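Local coordinates for STIL N-terminal domain-containing protein (Trichoplax adhaerens, PDB 5OI9) that probably takes part in centriole assembly as a STIL-family protein, this chain being its N-terminal domain, whose relatives bind CEP85, at residues P203-L215 with I235-S247. Sequence-based numbering, arbitrary orientation.
Sequences PVSIVPTALARSL and INNSHNLLLVLDS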
loop_
_atom_site.group_PDB
_atom_site.type_symbol
_atom_site.label_atom_id
_atom_site.label_comp_id
_atom_site.label_asym_id
_atom_site.label_seq_id
_atom_site.Cartn_x
_atom_site.Cartn_y
_atom_site.Cartn_z
ATOM N N PRO A 203 1.066 -23.561 18.835
ATOM C CA PRO A 203 0.902 -22.338 19.630
ATOM C C PRO A 203 2.045 -22.143 20.615
ATOM O O PRO A 203 2.622 -23.101 21.132
ATOM C CB PRO A 203 -0.429 -22.560 20.358
ATOM C CG PRO A 203 -1.143 -23.588 19.547
ATOM C CD PRO A 203 -0.072 -24.480 19.000
ATOM N N VAL A 204 2.364 -20.877 20.869
ATOM C CA VAL A 204 3.443 -20.485 21.766
ATOM C C VAL A 204 2.848 -19.698 22.926
ATOM O O VAL A 204 1.900 -18.927 22.744
ATOM C CB VAL A 204 4.518 -19.659 21.028
ATOM C CG1 VAL A 204 5.668 -19.321 21.957
ATOM C CG2 VAL A 204 5.020 -20.418 19.808
ATOM N N SER A 205 3.402 -19.904 24.117
ATOM C CA SER A 205 2.906 -19.240 25.315
ATOM C C SER A 205 3.097 -17.729 25.226
ATOM O O SER A 205 4.162 -17.239 24.840
ATOM C CB SER A 205 3.623 -19.782 26.551
ATOM O OG SER A 205 3.316 -19.006 27.694
ATOM N N ILE A 206 2.056 -16.990 25.599
ATOM C CA ILE A 206 2.075 -15.533 25.618
ATOM C C ILE A 206 1.874 -15.072 27.054
ATOM O O ILE A 206 0.938 -15.521 27.728
ATOM C CB ILE A 206 0.993 -14.935 24.700
ATOM C CG1 ILE A 206 1.218 -15.369 23.248
ATOM C CG2 ILE A 206 0.977 -13.416 24.811
ATOM C CD1 ILE A 206 0.099 -14.970 22.316
ATOM N N VAL A 207 2.748 -14.184 27.517
ATOM C CA VAL A 207 2.580 -13.589 28.849
ATOM C C VAL A 207 1.239 -12.867 28.906
ATOM O O VAL A 207 0.955 -12.018 28.036
ATOM C CB VAL A 207 3.738 -12.625 29.157
ATOM C CG1 VAL A 207 3.655 -12.125 30.591
ATOM C CG2 VAL A 207 5.075 -13.299 28.895
ATOM N N PRO A 208 0.379 -13.154 29.887
ATOM C CA PRO A 208 -0.986 -12.594 29.894
ATOM C C PRO A 208 -1.039 -11.147 30.379
ATOM O O PRO A 208 -1.691 -10.815 31.373
ATOM C CB PRO A 208 -1.725 -13.557 30.832
ATOM C CG PRO A 208 -0.678 -14.015 31.785
ATOM C CD PRO A 208 0.601 -14.099 30.996
ATOM N N THR A 209 -0.355 -10.262 29.658
ATOM C CA THR A 209 -0.464 -8.835 29.925
ATOM C C THR A 209 -1.840 -8.325 29.493
ATOM O O THR A 209 -2.649 -9.046 28.900
ATOM C CB THR A 209 0.645 -8.068 29.208
ATOM O OG1 THR A 209 0.517 -8.255 27.792
ATOM C CG2 THR A 209 2.010 -8.562 29.655
ATOM N N ALA A 210 -2.102 -7.050 29.790
ATOM C CA ALA A 210 -3.406 -6.471 29.478
ATOM C C ALA A 210 -3.670 -6.469 27.976
ATOM O O ALA A 210 -4.798 -6.719 27.537
ATOM C CB ALA A 210 -3.500 -5.054 30.041
ATOM N N LEU A 211 -2.642 -6.194 27.172
ATOM C CA LEU A 211 -2.810 -6.214 25.722
ATOM C C LEU A 211 -3.113 -7.622 25.222
ATOM O O LEU A 211 -4.012 -7.814 24.395
ATOM C CB LEU A 211 -1.560 -5.657 25.042
ATOM C CG LEU A 211 -1.551 -5.719 23.514
ATOM C CD1 LEU A 211 -2.690 -4.892 22.936
ATOM C CD2 LEU A 211 -0.212 -5.256 22.963
ATOM N N ALA A 212 -2.373 -8.619 25.714
ATOM C CA ALA A 212 -2.634 -10.002 25.326
ATOM C C ALA A 212 -4.031 -10.448 25.739
ATOM O O ALA A 212 -4.680 -11.213 25.016
ATOM C CB ALA A 212 -1.583 -10.929 25.934
ATOM N N ARG A 213 -4.514 -9.975 26.889
ATOM C CA ARG A 213 -5.836 -10.381 27.358
ATOM C C ARG A 213 -6.945 -9.735 26.536
ATOM O O ARG A 213 -7.987 -10.356 26.292
ATOM C CB ARG A 213 -5.998 -10.039 28.840
ATOM C CG ARG A 213 -5.574 -11.156 29.779
ATOM C CD ARG A 213 -5.701 -10.762 31.248
ATOM N NE ARG A 213 -4.490 -10.119 31.750
ATOM C CZ ARG A 213 -4.426 -8.862 32.173
ATOM N NH1 ARG A 213 -5.513 -8.100 32.172
ATOM N NH2 ARG A 213 -3.275 -8.369 32.608
ATOM N N SER A 214 -6.743 -8.490 26.098
ATOM C CA SER A 214 -7.770 -7.824 25.302
ATOM C C SER A 214 -7.824 -8.371 23.880
ATOM O O SER A 214 -8.889 -8.355 23.254
ATOM C CB SER A 214 -7.529 -6.313 25.285
ATOM O OG SER A 214 -6.293 -6.001 24.670
ATOM N N LEU A 215 -6.696 -8.858 23.357
ATOM C CA LEU A 215 -6.685 -9.414 22.007
ATOM C C LEU A 215 -7.357 -10.780 21.964
ATOM O O LEU A 215 -8.075 -11.094 21.009
ATOM C CB LEU A 215 -5.252 -9.508 21.487
ATOM C CG LEU A 215 -4.607 -8.178 21.103
ATOM C CD1 LEU A 215 -3.116 -8.351 20.878
ATOM C CD2 LEU A 215 -5.275 -7.607 19.864
ATOM N N ILE A 235 10.315 -10.972 23.691
ATOM C CA ILE A 235 10.524 -12.251 24.360
ATOM C C ILE A 235 11.340 -12.008 25.622
ATOM O O ILE A 235 12.211 -11.132 25.650
ATOM C CB ILE A 235 11.206 -13.270 23.418
ATOM C CG1 ILE A 235 11.233 -14.669 24.039
ATOM C CG2 ILE A 235 12.611 -12.818 23.049
ATOM C CD1 ILE A 235 11.658 -15.753 23.066
ATOM N N ASN A 236 11.041 -12.766 26.675
ATOM C CA ASN A 236 11.703 -12.620 27.965
ATOM C C ASN A 236 12.642 -13.797 28.218
ATOM O O ASN A 236 12.840 -14.668 27.364
ATOM C CB ASN A 236 10.674 -12.479 29.093
ATOM C CG ASN A 236 9.740 -13.674 29.199
ATOM O OD1 ASN A 236 9.942 -14.707 28.558
ATOM N ND2 ASN A 236 8.707 -13.537 30.021
ATOM N N ASN A 237 13.213 -13.822 29.428
ATOM C CA ASN A 237 14.209 -14.834 29.769
ATOM C C ASN A 237 13.627 -16.241 29.737
ATOM O O ASN A 237 14.331 -17.195 29.389
ATOM C CB ASN A 237 14.803 -14.534 31.144
ATOM C CG ASN A 237 15.353 -13.126 31.244
ATOM O OD1 ASN A 237 16.165 -12.705 30.421
ATOM N ND2 ASN A 237 14.899 -12.382 32.246
ATOM N N SER A 238 12.353 -16.394 30.092
ATOM C CA SER A 238 11.693 -17.694 30.063
ATOM C C SER A 238 11.259 -18.107 28.662
ATOM O O SER A 238 10.528 -19.094 28.525
ATOM C CB SER A 238 10.481 -17.689 31.000
ATOM O OG SER A 238 10.860 -17.368 32.327
ATOM N N HIS A 239 11.693 -17.375 27.631
ATOM C CA HIS A 239 11.324 -17.647 26.241
ATOM C C HIS A 239 9.811 -17.582 26.044
ATOM O O HIS A 239 9.228 -18.363 25.288
ATOM C CB HIS A 239 11.881 -18.992 25.765
ATOM C CG HIS A 239 13.368 -18.995 25.578
ATOM N ND1 HIS A 239 14.040 -20.038 24.978
ATOM C CD2 HIS A 239 14.311 -18.082 25.911
ATOM C CE1 HIS A 239 15.333 -19.767 24.949
ATOM N NE2 HIS A 239 15.524 -18.586 25.509
ATOM N N ASN A 240 9.169 -16.640 26.729
ATOM C CA ASN A 240 7.752 -16.366 26.552
ATOM C C ASN A 240 7.570 -15.072 25.771
ATOM O O ASN A 240 8.383 -14.147 25.864
ATOM C CB ASN A 240 7.030 -16.273 27.899
ATOM C CG ASN A 240 7.094 -17.566 28.687
ATOM O OD1 ASN A 240 7.480 -17.573 29.856
ATOM N ND2 ASN A 240 6.720 -18.670 28.049
ATOM N N LEU A 241 6.489 -15.015 25.000
ATOM C CA LEU A 241 6.225 -13.894 24.110
ATOM C C LEU A 241 5.534 -12.759 24.853
ATOM O O LEU A 241 4.604 -12.984 25.634
ATOM C CB LEU A 241 5.359 -14.340 22.930
ATOM C CG LEU A 241 5.864 -15.532 22.117
ATOM C CD1 LEU A 241 4.948 -15.797 20.932
ATOM C CD2 LEU A 241 7.296 -15.303 21.655
ATOM N N LEU A 242 5.992 -11.537 24.595
ATOM C CA LEU A 242 5.387 -10.326 25.135
ATOM C C LEU A 242 4.891 -9.480 23.972
ATOM O O LEU A 242 5.663 -9.167 23.059
ATOM C CB LEU A 242 6.389 -9.539 25.984
ATOM C CG LEU A 242 6.507 -9.927 27.458
ATOM C CD1 LEU A 242 7.725 -9.275 28.096
ATOM C CD2 LEU A 242 5.245 -9.518 28.193
ATOM N N LEU A 243 3.614 -9.112 24.006
ATOM C CA LEU A 243 3.027 -8.301 22.949
ATOM C C LEU A 243 3.244 -6.825 23.249
ATOM O O LEU A 243 3.120 -6.386 24.396
ATOM C CB LEU A 243 1.534 -8.596 22.801
ATOM C CG LEU A 243 1.141 -10.060 22.572
ATOM C CD1 LEU A 243 -0.303 -10.152 22.111
ATOM C CD2 LEU A 243 2.068 -10.741 21.577
ATOM N N VAL A 244 3.570 -6.062 22.209
ATOM C CA VAL A 244 3.940 -4.659 22.345
ATOM C C VAL A 244 3.114 -3.830 21.373
ATOM O O VAL A 244 2.888 -4.238 20.228
ATOM C CB VAL A 244 5.450 -4.449 22.093
ATOM C CG1 VAL A 244 5.848 -3.022 22.408
ATOM C CG2 VAL A 244 6.281 -5.427 22.918
ATOM N N LEU A 245 2.662 -2.663 21.831
ATOM C CA LEU A 245 1.968 -1.729 20.958
ATOM C C LEU A 245 2.928 -1.148 19.925
ATOM O O LEU A 245 4.130 -1.013 20.171
ATOM C CB LEU A 245 1.340 -0.603 21.778
ATOM C CG LEU A 245 0.258 -1.013 22.775
ATOM C CD1 LEU A 245 -0.204 0.187 23.586
ATOM C CD2 LEU A 245 -0.911 -1.656 22.047
ATOM N N ASP A 246 2.384 -0.790 18.756
ATOM C CA ASP A 246 3.223 -0.242 17.694
ATOM C C ASP A 246 3.719 1.168 17.999
ATOM O O ASP A 246 4.528 1.699 17.233
ATOM C CB ASP A 246 2.476 -0.258 16.353
ATOM C CG ASP A 246 1.219 0.609 16.350
ATOM O OD1 ASP A 246 0.933 1.283 17.362
ATOM O OD2 ASP A 246 0.509 0.611 15.317
ATOM N N SER A 247 3.258 1.776 19.095
ATOM C CA SER A 247 3.660 3.119 19.487
ATOM C C SER A 247 4.591 3.135 20.691
ATOM O O SER A 247 4.984 4.218 21.138
ATOM C CB SER A 247 2.420 3.965 19.793
ATOM O OG SER A 247 1.699 3.419 20.885
HETATM O O HOH W 1 1.970 -10.052 26.308
HETATM O O HOH W 2 2.056 -6.224 26.901
#
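Leu-243 meets Leu-215 tip to tip, CD1 to CD1 at 3.6 Å, on the tightly packed side. The Ile-206 and Leu-243 side chains cross at about a right angle, CG2 of the former 4.0 Å from CG of the latter, and Ala-212, small enough to let the helix come close, borders Leu-243 CD1. Tyr-301 and Val-233 help to bury this cluster, where branched aliphatic side chains pack methyl against methyl. Ile-206 also forms a single beta bridge with Leu-241: Leu-241 N donates to Ser-205 O, and Val-207 N to Leu-241 O (2.9 Å, 161°). The Thr-209 and Leu-242 side is looser and watered. Thr-209 OG1, set between backbone N and carbonyl carbon (chi1 62°), is hydrogen-bonded to two waters; one accepts from Leu-243 N and donates to Val-207 O, the other donates to Leu-243 O. Thr-209 CG2 and Val-207 CB touch Leu-242 CD2. Asn-236 OD1 accepts from Asn-240 N (2.8 Å), bracing the type I turn; an alanine here would probably leave Asn-240 N without that acceptor and the turn less firmly held. The arrangement is a beta-hairpin, strands 229-235 and 241-245, whose outer strand, edging a mixed sheet, meets loop 203-209 through one bridge and water, with helix 210-216 crossing nearly perpendicularly.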